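Local coordinates for AlyGC (Glaciecola chathamensis, PDB 5GKD), which probably cleaves alginate by beta-elimination, as a polysaccharide lyase of family 6 from a marine bacterium, at residues 166-171 against 201-206. Sequence-based numbering, arbitrary orientation.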
loop_
_atom_site.group_PDB
_atom_site.type_symbol
_atom_site.label_atom_id
_atom_site.label_comp_id
_atom_site.label_asym_id
_atom_site.label_seq_id
_atom_site.Cartn_x
_atom_site.Cartn_y
_atom_site.Cartn_z
ATOM N N ILE A 166 30.899 20.298 13.793
ATOM C CA ILE A 166 29.668 20.528 13.043
ATOM C C ILE A 166 29.194 21.936 13.371
ATOM O O ILE A 166 28.674 22.180 14.464
ATOM C CB ILE A 166 28.601 19.477 13.374
ATOM C CG1 ILE A 166 29.152 18.072 13.090
ATOM C CG2 ILE A 166 27.291 19.784 12.635
ATOM C CD1 ILE A 166 28.350 16.936 13.692
ATOM N N ASP A 167 29.389 22.875 12.445
ATOM C CA ASP A 167 29.257 24.271 12.822
ATOM C C ASP A 167 28.672 25.094 11.690
ATOM O O ASP A 167 28.865 24.788 10.515
ATOM C CB ASP A 167 30.606 24.870 13.249
ATOM C CG ASP A 167 31.597 24.964 12.106
ATOM O OD1 ASP A 167 32.270 23.964 11.836
ATOM O OD2 ASP A 167 31.708 26.037 11.477
ATOM N N HIS A 168 27.953 26.152 12.073
ATOM C CA HIS A 168 27.439 27.152 11.139
ATOM C C HIS A 168 26.555 26.552 10.057
ATOM O O HIS A 168 26.493 27.075 8.948
ATOM C CB HIS A 168 28.586 27.932 10.490
ATOM C CG HIS A 168 29.375 28.750 11.455
ATOM N ND1 HIS A 168 30.537 28.295 12.041
ATOM C CD2 HIS A 168 29.158 29.989 11.955
ATOM C CE1 HIS A 168 31.009 29.226 12.848
ATOM N NE2 HIS A 168 30.188 30.260 12.815
ATOM N N ASN A 169 25.871 25.458 10.345
ATOM C CA ASN A 169 24.970 24.864 9.374
ATOM C C ASN A 169 23.564 25.418 9.552
ATOM O O ASN A 169 23.152 25.791 10.660
ATOM C CB ASN A 169 24.951 23.349 9.509
ATOM C CG ASN A 169 26.297 22.733 9.196
ATOM O OD1 ASN A 169 26.741 22.770 8.053
ATOM N ND2 ASN A 169 26.954 22.171 10.207
ATOM N N TYR A 170 22.840 25.511 8.445
ATOM C CA TYR A 170 21.416 25.816 8.470
ATOM C C TYR A 170 20.673 24.498 8.381
ATOM O O TYR A 170 20.652 23.858 7.326
ATOM C CB TYR A 170 21.010 26.750 7.337
ATOM C CG TYR A 170 19.507 27.031 7.264
ATOM C CD1 TYR A 170 18.844 27.676 8.304
ATOM C CD2 TYR A 170 18.772 26.674 6.139
ATOM C CE1 TYR A 170 17.482 27.943 8.233
ATOM C CE2 TYR A 170 17.425 26.932 6.053
ATOM C CZ TYR A 170 16.776 27.556 7.105
ATOM O OH TYR A 170 15.430 27.801 7.008
ATOM N N PHE A 171 20.096 24.080 9.498
ATOM C CA PHE A 171 19.162 22.965 9.504
ATOM C C PHE A 171 17.778 23.572 9.340
ATOM O O PHE A 171 17.155 24.020 10.312
ATOM C CB PHE A 171 19.295 22.139 10.776
ATOM C CG PHE A 171 20.630 21.433 10.908
ATOM C CD1 PHE A 171 20.912 20.309 10.159
ATOM C CD2 PHE A 171 21.593 21.892 11.792
ATOM C CE1 PHE A 171 22.142 19.655 10.277
ATOM C CE2 PHE A 171 22.825 21.234 11.909
ATOM C CZ PHE A 171 23.092 20.124 11.150
ATOM N N VAL A 201 29.461 20.447 18.360
ATOM C CA VAL A 201 28.293 20.900 17.619
ATOM C C VAL A 201 28.011 22.330 18.047
ATOM O O VAL A 201 27.434 22.551 19.115
ATOM C CB VAL A 201 27.063 20.019 17.863
ATOM C CG1 VAL A 201 25.874 20.523 17.024
ATOM C CG2 VAL A 201 27.369 18.563 17.581
ATOM N N GLU A 202 28.361 23.297 17.204
ATOM C CA GLU A 202 28.366 24.697 17.606
ATOM C C GLU A 202 27.872 25.625 16.505
ATOM O O GLU A 202 28.133 25.417 15.322
ATOM C CB GLU A 202 29.768 25.129 18.031
ATOM C CG GLU A 202 30.801 24.946 16.958
ATOM C CD GLU A 202 32.090 25.607 17.306
ATOM O OE1 GLU A 202 32.920 25.801 16.396
ATOM O OE2 GLU A 202 32.268 25.935 18.498
ATOM N N ASN A 203 27.182 26.679 16.920
ATOM C CA ASN A 203 26.794 27.775 16.030
ATOM C C ASN A 203 25.965 27.307 14.839
ATOM O O ASN A 203 26.043 27.883 13.754
ATOM C CB ASN A 203 28.020 28.557 15.554
ATOM C CG ASN A 203 28.582 29.454 16.646
ATOM O OD1 ASN A 203 29.710 29.281 17.092
ATOM N ND2 ASN A 203 27.771 30.391 17.108
ATOM N N ASN A 204 25.144 26.285 15.027
ATOM C CA ASN A 204 24.171 25.901 14.019
ATOM C C ASN A 204 22.822 26.538 14.327
ATOM O O ASN A 204 22.520 26.893 15.464
ATOM C CB ASN A 204 24.021 24.384 13.945
ATOM C CG ASN A 204 25.335 23.695 13.774
ATOM O OD1 ASN A 204 25.860 23.610 12.659
ATOM N ND2 ASN A 204 25.894 23.211 14.873
ATOM N N TYR A 205 22.013 26.665 13.289
ATOM C CA TYR A 205 20.677 27.230 13.380
ATOM C C TYR A 205 19.695 26.134 12.998
ATOM O O TYR A 205 19.742 25.617 11.872
ATOM C CB TYR A 205 20.551 28.444 12.461
ATOM C CG TYR A 205 19.403 29.346 12.795
ATOM C CD1 TYR A 205 18.138 29.067 12.334
ATOM C CD2 TYR A 205 19.581 30.476 13.595
ATOM C CE1 TYR A 205 17.087 29.871 12.626
ATOM C CE2 TYR A 205 18.530 31.300 13.893
ATOM C CZ TYR A 205 17.279 30.986 13.410
ATOM O OH TYR A 205 16.185 31.760 13.697
ATOM N N PHE A 206 18.846 25.755 13.942
ATOM C CA PHE A 206 17.797 24.769 13.731
ATOM C C PHE A 206 16.464 25.511 13.595
ATOM O O PHE A 206 15.918 26.023 14.581
ATOM C CB PHE A 206 17.747 23.769 14.879
ATOM C CG PHE A 206 19.000 22.955 15.050
ATOM C CD1 PHE A 206 20.095 23.478 15.700
ATOM C CD2 PHE A 206 19.068 21.651 14.577
ATOM C CE1 PHE A 206 21.259 22.719 15.880
ATOM C CE2 PHE A 206 20.230 20.893 14.763
ATOM C CZ PHE A 206 21.319 21.430 15.406
#
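Asn-204 OD1 is gripped by two donors of Asn-169: the backbone N at 3.0 Å and the side-chain ND2, which arrive from opposite faces of the acceptor's plane. The pair is a worked example of the row of hydrogen-bonded asparagines at equivalent turns of successive coils in a right-handed parallel beta-helix, the pectate-lyase-like fold of this family. The two amides lie side by side, their planes only 3° apart, joined oxygen to NH2. Asn-204 also turns its ND2 to Ile-166 O at 3.0 Å, lying above that carbonyl's plane, while Glu-202 N reaches the same oxygen by a regular strand bond. Both amides bond on into the neighbouring coils, Asn-169 ND2 to Phe-135 O and Asn-204 ND2 to Asn-228 OD1. An alanine in place of Asn-204 would take this acceptor from both Asn-169 N and Asn-169 ND2 and the second donor from Ile-166 O, and is likely to leave the turn at residues 168-169 less firmly held.

The aromatic residues repeat the principle. Phe-171 and Phe-206 share nearly the same first torsion (chi1 -65° in Phe-171), which sends both rings the same way. Their planes, 17° apart, are slid so that overlap is slight, with Phe-171 CD2 over one face of the Phe-206 ring, offset toward its rim; Phe-206 stacks in turn with Phe-230. Asn-203 CB lies over the centre of the His-168 ring, 4.0 Å from its centroid. That ring is held at its edge, where His-168 ND1 donates in plane to the anti lone pair of Asp-167 OD2 at 2.6 Å.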